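MRNA export factor (Human herpesvirus 1, PDB 4YXP) regulates viral gene expression as a homodimer, exporting intronless viral mRNAs from the nucleus, inhibiting host splicing and contributing to the shutoff of host protein synthesis. Local coordinates at residues B[84-89]-B[132-137]; B[73-78]-B[125-130]. One frame throughout, in Å; residues are numbered along the deposited sequence.

Interaction 1: residues B[84-89]-B[132-137]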
loop_
_atom_site.group_PDB
_atom_site.type_symbol
_atom_site.label_atom_id
_atom_site.label_comp_id
_atom_site.label_asym_id
_atom_site.label_seq_id
_atom_site.Cartn_x
_atom_site.Cartn_y
_atom_site.Cartn_z
ATOM N N SER B 84 -4.841 29.435 10.615
ATOM C CA SER B 84 -5.902 29.120 11.567
ATOM C C SER B 84 -5.911 27.632 11.918
ATOM O O SER B 84 -5.960 27.256 13.089
ATOM C CB SER B 84 -7.264 29.528 11.001
ATOM O OG SER B 84 -8.316 29.118 11.856
ATOM N N LEU B 85 -5.873 26.786 10.895
ATOM C CA LEU B 85 -5.883 25.345 11.113
ATOM C C LEU B 85 -4.615 24.933 11.853
ATOM O O LEU B 85 -4.649 24.089 12.753
ATOM C CB LEU B 85 -6.002 24.601 9.780
ATOM C CG LEU B 85 -6.071 23.072 9.855
ATOM C CD1 LEU B 85 -7.325 22.620 10.582
ATOM C CD2 LEU B 85 -6.013 22.460 8.454
ATOM N N TYR B 86 -3.500 25.543 11.460
ATOM C CA TYR B 86 -2.203 25.295 12.080
ATOM C C TYR B 86 -2.297 25.549 13.576
ATOM O O TYR B 86 -1.838 24.748 14.388
ATOM C CB TYR B 86 -1.143 26.196 11.437
ATOM C CG TYR B 86 0.270 26.037 11.958
ATOM C CD1 TYR B 86 0.634 26.519 13.207
ATOM C CD2 TYR B 86 1.251 25.441 11.179
ATOM C CE1 TYR B 86 1.929 26.386 13.679
ATOM C CE2 TYR B 86 2.550 25.304 11.641
ATOM C CZ TYR B 86 2.882 25.778 12.890
ATOM O OH TYR B 86 4.173 25.651 13.353
ATOM N N ARG B 87 -2.909 26.678 13.924
ATOM C CA ARG B 87 -3.069 27.089 15.311
ATOM C C ARG B 87 -3.926 26.082 16.084
ATOM O O ARG B 87 -3.649 25.770 17.242
ATOM C CB ARG B 87 -3.692 28.492 15.356
ATOM C CG ARG B 87 -3.393 29.282 16.610
ATOM C CD ARG B 87 -3.465 30.788 16.354
ATOM N NE ARG B 87 -4.800 31.233 15.956
ATOM C CZ ARG B 87 -5.130 31.720 14.759
ATOM N NH1 ARG B 87 -4.229 31.841 13.788
ATOM N NH2 ARG B 87 -6.381 32.099 14.531
ATOM N N THR B 88 -4.961 25.566 15.431
ATOM C CA THR B 88 -5.840 24.568 16.032
ATOM C C THR B 88 -5.090 23.253 16.302
ATOM O O THR B 88 -5.231 22.658 17.375
ATOM C CB THR B 88 -7.069 24.306 15.124
ATOM O OG1 THR B 88 -7.870 25.495 15.060
ATOM C CG2 THR B 88 -7.923 23.154 15.650
ATOM N N PHE B 89 -4.300 22.802 15.331
ATOM C CA PHE B 89 -3.460 21.621 15.520
ATOM C C PHE B 89 -2.530 21.790 16.716
ATOM O O PHE B 89 -2.494 20.948 17.611
ATOM C CB PHE B 89 -2.608 21.342 14.275
ATOM C CG PHE B 89 -3.374 20.789 13.101
ATOM C CD1 PHE B 89 -4.601 20.165 13.264
ATOM C CD2 PHE B 89 -2.847 20.887 11.826
ATOM C CE1 PHE B 89 -5.285 19.658 12.177
ATOM C CE2 PHE B 89 -3.525 20.383 10.736
ATOM C CZ PHE B 89 -4.746 19.768 10.910
ATOM N N HIS B 132 4.496 31.503 5.398
ATOM C CA HIS B 132 4.239 32.261 6.618
ATOM C C HIS B 132 5.382 32.189 7.628
ATOM O O HIS B 132 5.294 32.769 8.711
ATOM C CB HIS B 132 2.952 31.764 7.278
ATOM C CG HIS B 132 1.708 32.185 6.562
ATOM N ND1 HIS B 132 1.307 33.501 6.479
ATOM C CD2 HIS B 132 0.774 31.465 5.895
ATOM C CE1 HIS B 132 0.180 33.575 5.792
ATOM N NE2 HIS B 132 -0.163 32.351 5.429
ATOM N N ASN B 133 6.446 31.475 7.277
ATOM C CA ASN B 133 7.593 31.315 8.165
ATOM C C ASN B 133 7.194 30.567 9.435
ATOM O O ASN B 133 7.722 30.826 10.519
ATOM C CB ASN B 133 8.192 32.680 8.526
ATOM C CG ASN B 133 9.682 32.606 8.811
ATOM O OD1 ASN B 133 10.400 31.805 8.211
ATOM N ND2 ASN B 133 10.152 33.442 9.731
ATOM N N LEU B 134 6.253 29.641 9.296
ATOM C CA LEU B 134 5.817 28.816 10.410
ATOM C C LEU B 134 6.669 27.550 10.511
ATOM O O LEU B 134 7.030 26.964 9.484
ATOM C CB LEU B 134 4.345 28.438 10.253
ATOM C CG LEU B 134 3.346 29.588 10.393
ATOM C CD1 LEU B 134 1.968 29.147 9.932
ATOM C CD2 LEU B 134 3.300 30.080 11.830
ATOM N N PRO B 135 7.002 27.126 11.744
ATOM C CA PRO B 135 7.738 25.872 11.946
ATOM C C PRO B 135 7.027 24.636 11.396
ATOM O O PRO B 135 5.809 24.523 11.533
ATOM C CB PRO B 135 7.853 25.777 13.472
ATOM C CG PRO B 135 7.784 27.177 13.944
ATOM C CD PRO B 135 6.839 27.868 13.009
ATOM N N LEU B 136 7.788 23.730 10.785
ATOM C CA LEU B 136 7.279 22.422 10.380
ATOM C C LEU B 136 7.424 21.442 11.543
ATOM O O LEU B 136 8.543 21.084 11.922
ATOM C CB LEU B 136 8.033 21.897 9.152
ATOM C CG LEU B 136 8.055 22.795 7.910
ATOM C CD1 LEU B 136 8.998 22.232 6.856
ATOM C CD2 LEU B 136 6.659 22.958 7.344
ATOM N N ARG B 137 6.299 21.003 12.101
ATOM C CA ARG B 137 6.310 20.182 13.314
ATOM C C ARG B 137 5.908 18.727 13.028
ATOM O O ARG B 137 4.905 18.488 12.360
ATOM C CB ARG B 137 5.365 20.779 14.357
ATOM C CG ARG B 137 5.503 22.293 14.534
ATOM C CD ARG B 137 4.424 22.870 15.438
ATOM N NE ARG B 137 3.100 22.329 15.123
ATOM C CZ ARG B 137 2.380 21.542 15.924
ATOM N NH1 ARG B 137 2.820 21.196 17.131
ATOM N NH2 ARG B 137 1.196 21.106 15.516
HETATM O O HOH W 1 -0.025 19.014 16.331
#

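Interaction 2: residues B[73-78]-B[125-130]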
loop_
_atom_site.group_PDB
_atom_site.type_symbol
_atom_site.label_atom_id
_atom_site.label_comp_id
_atom_site.label_asym_id
_atom_site.label_seq_id
_atom_site.Cartn_x
_atom_site.Cartn_y
_atom_site.Cartn_z
ATOM N N VAL B 73 -9.799 23.984 -1.909
ATOM C CA VAL B 73 -9.367 25.349 -1.644
ATOM C C VAL B 73 -8.394 25.782 -2.733
ATOM O O VAL B 73 -7.607 24.975 -3.237
ATOM C CB VAL B 73 -8.712 25.481 -0.249
ATOM C CG1 VAL B 73 -9.691 25.083 0.849
ATOM C CG2 VAL B 73 -7.439 24.651 -0.166
ATOM N N SER B 74 -8.452 27.055 -3.108
ATOM C CA SER B 74 -7.431 27.623 -3.972
ATOM C C SER B 74 -6.159 27.807 -3.151
ATOM O O SER B 74 -6.194 27.760 -1.916
ATOM C CB SER B 74 -7.885 28.957 -4.562
ATOM O OG SER B 74 -7.962 29.948 -3.552
ATOM N N TRP B 75 -5.037 28.016 -3.829
ATOM C CA TRP B 75 -3.788 28.319 -3.142
ATOM C C TRP B 75 -3.950 29.584 -2.295
ATOM O O TRP B 75 -3.440 29.667 -1.179
ATOM C CB TRP B 75 -2.647 28.493 -4.146
ATOM C CG TRP B 75 -1.411 29.089 -3.551
ATOM C CD1 TRP B 75 -0.858 30.303 -3.851
ATOM C CD2 TRP B 75 -0.577 28.507 -2.543
ATOM N NE1 TRP B 75 0.271 30.508 -3.095
ATOM C CE2 TRP B 75 0.464 29.421 -2.283
ATOM C CE3 TRP B 75 -0.608 27.303 -1.834
ATOM C CZ2 TRP B 75 1.464 29.167 -1.348
ATOM C CZ3 TRP B 75 0.386 27.053 -0.908
ATOM C CH2 TRP B 75 1.408 27.981 -0.673
ATOM N N GLU B 76 -4.670 30.563 -2.832
ATOM C CA GLU B 76 -4.873 31.835 -2.138
ATOM C C GLU B 76 -5.658 31.635 -0.840
ATOM O O GLU B 76 -5.360 32.257 0.179
ATOM C CB GLU B 76 -5.598 32.834 -3.048
ATOM C CG GLU B 76 -4.724 33.432 -4.152
ATOM C CD GLU B 76 -4.310 32.416 -5.210
ATOM O OE1 GLU B 76 -5.059 31.440 -5.438
ATOM O OE2 GLU B 76 -3.231 32.597 -5.815
ATOM N N THR B 77 -6.659 30.763 -0.882
ATOM C CA THR B 77 -7.466 30.463 0.298
ATOM C C THR B 77 -6.645 29.707 1.344
ATOM O O THR B 77 -6.777 29.951 2.546
ATOM C CB THR B 77 -8.720 29.638 -0.079
ATOM O OG1 THR B 77 -9.585 30.435 -0.897
ATOM C CG2 THR B 77 -9.488 29.184 1.163
ATOM N N LEU B 78 -5.799 28.787 0.891
ATOM C CA LEU B 78 -4.954 28.027 1.803
ATOM C C LEU B 78 -3.971 28.964 2.507
ATOM O O LEU B 78 -3.690 28.813 3.697
ATOM C CB LEU B 78 -4.209 26.920 1.047
ATOM C CG LEU B 78 -3.282 26.001 1.851
ATOM C CD1 LEU B 78 -4.011 25.315 2.997
ATOM C CD2 LEU B 78 -2.664 24.961 0.932
ATOM N N TRP B 125 0.644 22.107 2.087
ATOM C CA TRP B 125 0.632 22.492 3.498
ATOM C C TRP B 125 2.015 22.980 3.919
ATOM O O TRP B 125 2.147 24.015 4.573
ATOM C CB TRP B 125 0.187 21.311 4.370
ATOM C CG TRP B 125 0.143 21.599 5.846
ATOM C CD1 TRP B 125 1.021 21.157 6.796
ATOM C CD2 TRP B 125 -0.839 22.382 6.540
ATOM N NE1 TRP B 125 0.646 21.620 8.038
ATOM C CE2 TRP B 125 -0.491 22.373 7.906
ATOM C CE3 TRP B 125 -1.976 23.091 6.138
ATOM C CZ2 TRP B 125 -1.239 23.047 8.871
ATOM C CZ3 TRP B 125 -2.718 23.759 7.100
ATOM C CH2 TRP B 125 -2.344 23.732 8.448
ATOM N N CYS B 126 3.046 22.234 3.533
ATOM C CA CYS B 126 4.420 22.639 3.810
ATOM C C CYS B 126 4.738 23.977 3.150
ATOM O O CYS B 126 5.407 24.825 3.740
ATOM C CB CYS B 126 5.408 21.575 3.330
ATOM S SG CYS B 126 5.440 20.093 4.355
ATOM N N LYS B 127 4.261 24.168 1.923
ATOM C CA LYS B 127 4.552 25.397 1.197
ATOM C C LYS B 127 3.863 26.582 1.868
ATOM O O LYS B 127 4.389 27.696 1.877
ATOM C CB LYS B 127 4.119 25.298 -0.269
ATOM C CG LYS B 127 4.643 26.461 -1.102
ATOM C CD LYS B 127 4.228 26.401 -2.561
ATOM C CE LYS B 127 4.749 27.628 -3.304
ATOM N NZ LYS B 127 4.469 27.597 -4.762
ATOM N N MET B 128 2.687 26.334 2.433
ATOM C CA MET B 128 1.951 27.375 3.142
ATOM C C MET B 128 2.689 27.765 4.422
ATOM O O MET B 128 2.805 28.950 4.742
ATOM C CB MET B 128 0.527 26.901 3.453
ATOM C CG MET B 128 -0.318 27.899 4.248
ATOM S SD MET B 128 -0.033 27.853 6.032
ATOM C CE MET B 128 -0.577 26.195 6.437
ATOM N N CYS B 129 3.196 26.772 5.149
ATOM C CA CYS B 129 3.951 27.032 6.374
ATOM C C CYS B 129 5.186 27.873 6.070
ATOM O O CYS B 129 5.493 28.834 6.783
ATOM C CB CYS B 129 4.370 25.720 7.047
ATOM S SG CYS B 129 3.022 24.778 7.819
ATOM N N ILE B 130 5.890 27.498 5.007
ATOM C CA ILE B 130 7.097 28.196 4.585
ATOM C C ILE B 130 6.771 29.634 4.203
ATOM O O ILE B 130 7.503 30.559 4.556
ATOM C CB ILE B 130 7.777 27.442 3.420
ATOM C CG1 ILE B 130 8.363 26.126 3.936
ATOM C CG2 ILE B 130 8.863 28.301 2.762
ATOM C CD1 ILE B 130 8.941 25.227 2.862
#

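Interaction 1: residues B[84-89]-B[132-137]
Y86, on helix 75-91, reaches across to L134, P135 and R137 in the loop that follows the Schellman motif closing helix 112-132; this is helix-to-loop packing in the all-helical folded C-terminal domain of ICP27. The one direct hydrogen bond between the two segments comes from the phenol: Y86 OH donates to P135 O at 2.7 Å. The C=O...donor angle is 130°, and the hydroxyl is tilted 18° from the carbonyl plane, while the carbonyl oxygen itself lies at the edge of the ring, in its plane. With CG anti to the backbone N (chi1 -179°), the Y86 ring is carried off the helix into the loop, where the hydroxyl also touches the proline ring at CD.

The apolar part is built on L134. Its CD1 sits over one face of the Y86 ring, 4.1 Å from the centroid, in a CH-pi contact, and its CB packs at 3.9 Å from Y86 CE2. The two side chains run antiparallel alongside one another. On the helix 112-132 side, the same tyrosine also touches W125 and C129.

The charged part belongs to R137. Bent at chi3, its chain passes the phenol with CD 3.5 Å from Y86 OH, then carries the guanidinium on toward F89 and A90; any cation-pi attraction to the Y86 ring is long and weak at most. A water completes the link to the helix: it takes a bond from R137 NH2 at 2.6 Å and gives a weak one of 3.4 Å to F89 O.

Interaction 2: residues B[73-78]-B[125-130]
W75 and L78, in the first turn of helix 75-91, pack against W125, K127 and M128 of helix 112-132, a helix-helix contact within the all-helical domain. S74 is the N-cap of helix 75-91: its OG accepts from T77 N at 3.1 Å.

The closest side-chain packing is that of W75 on K127. The extended lysine chain lies across the tryptophan side chain, nearly at right angles to it, and touches with its methylenes: K127 CG is 3.6 Å from W75 CH2, the corner of the indole that also has M128 N at its edge. Farther out, on the partly exposed side, the hold slackens. NZ is hydrogen-bonded to Y226 O; at 5.2 Å from the centroid of the six-membered ring of W75 it is too distant for more than a weak cation-pi attraction.

L78, M128 and W125 form the buried part, where side chains are spaced more widely, L78 CG being 4.2 Å from M128 CB. Bends at chi2 and chi3 (-82° and -63°) turn the M128 methyl group over one face of the W125 indole, whose NE1 is held by D140; L78 CD1 meets the same indole at its edge. F269 of the second subunit packs on both L78 and W125, and S273 of that subunit on W75. One approach here is close: M128 CG comes within 3.5 Å of L78 O.

In the fold
Interactions 1 and 2 lie about 11 Å apart, centre to centre, on the same side of the chain's centre and away from the zinc site. Both use helix 75-91: interaction 2 takes its start and interaction 1 its later turns. Their partners follow one another too, the last turns of helix 112-132 and then the loop beyond, so the four segments alternate along the chain. The contacts touch directly, with L134 N probably hydrogen-bonded to C129 O and W125 packing on L85. Helix 75-91 thus meets helix 112-132 near its start and the following loop in its later turns. Y268 of the second subunit reaches interaction 1 and F269 of that subunit interaction 2, both from the region important for homodimerization.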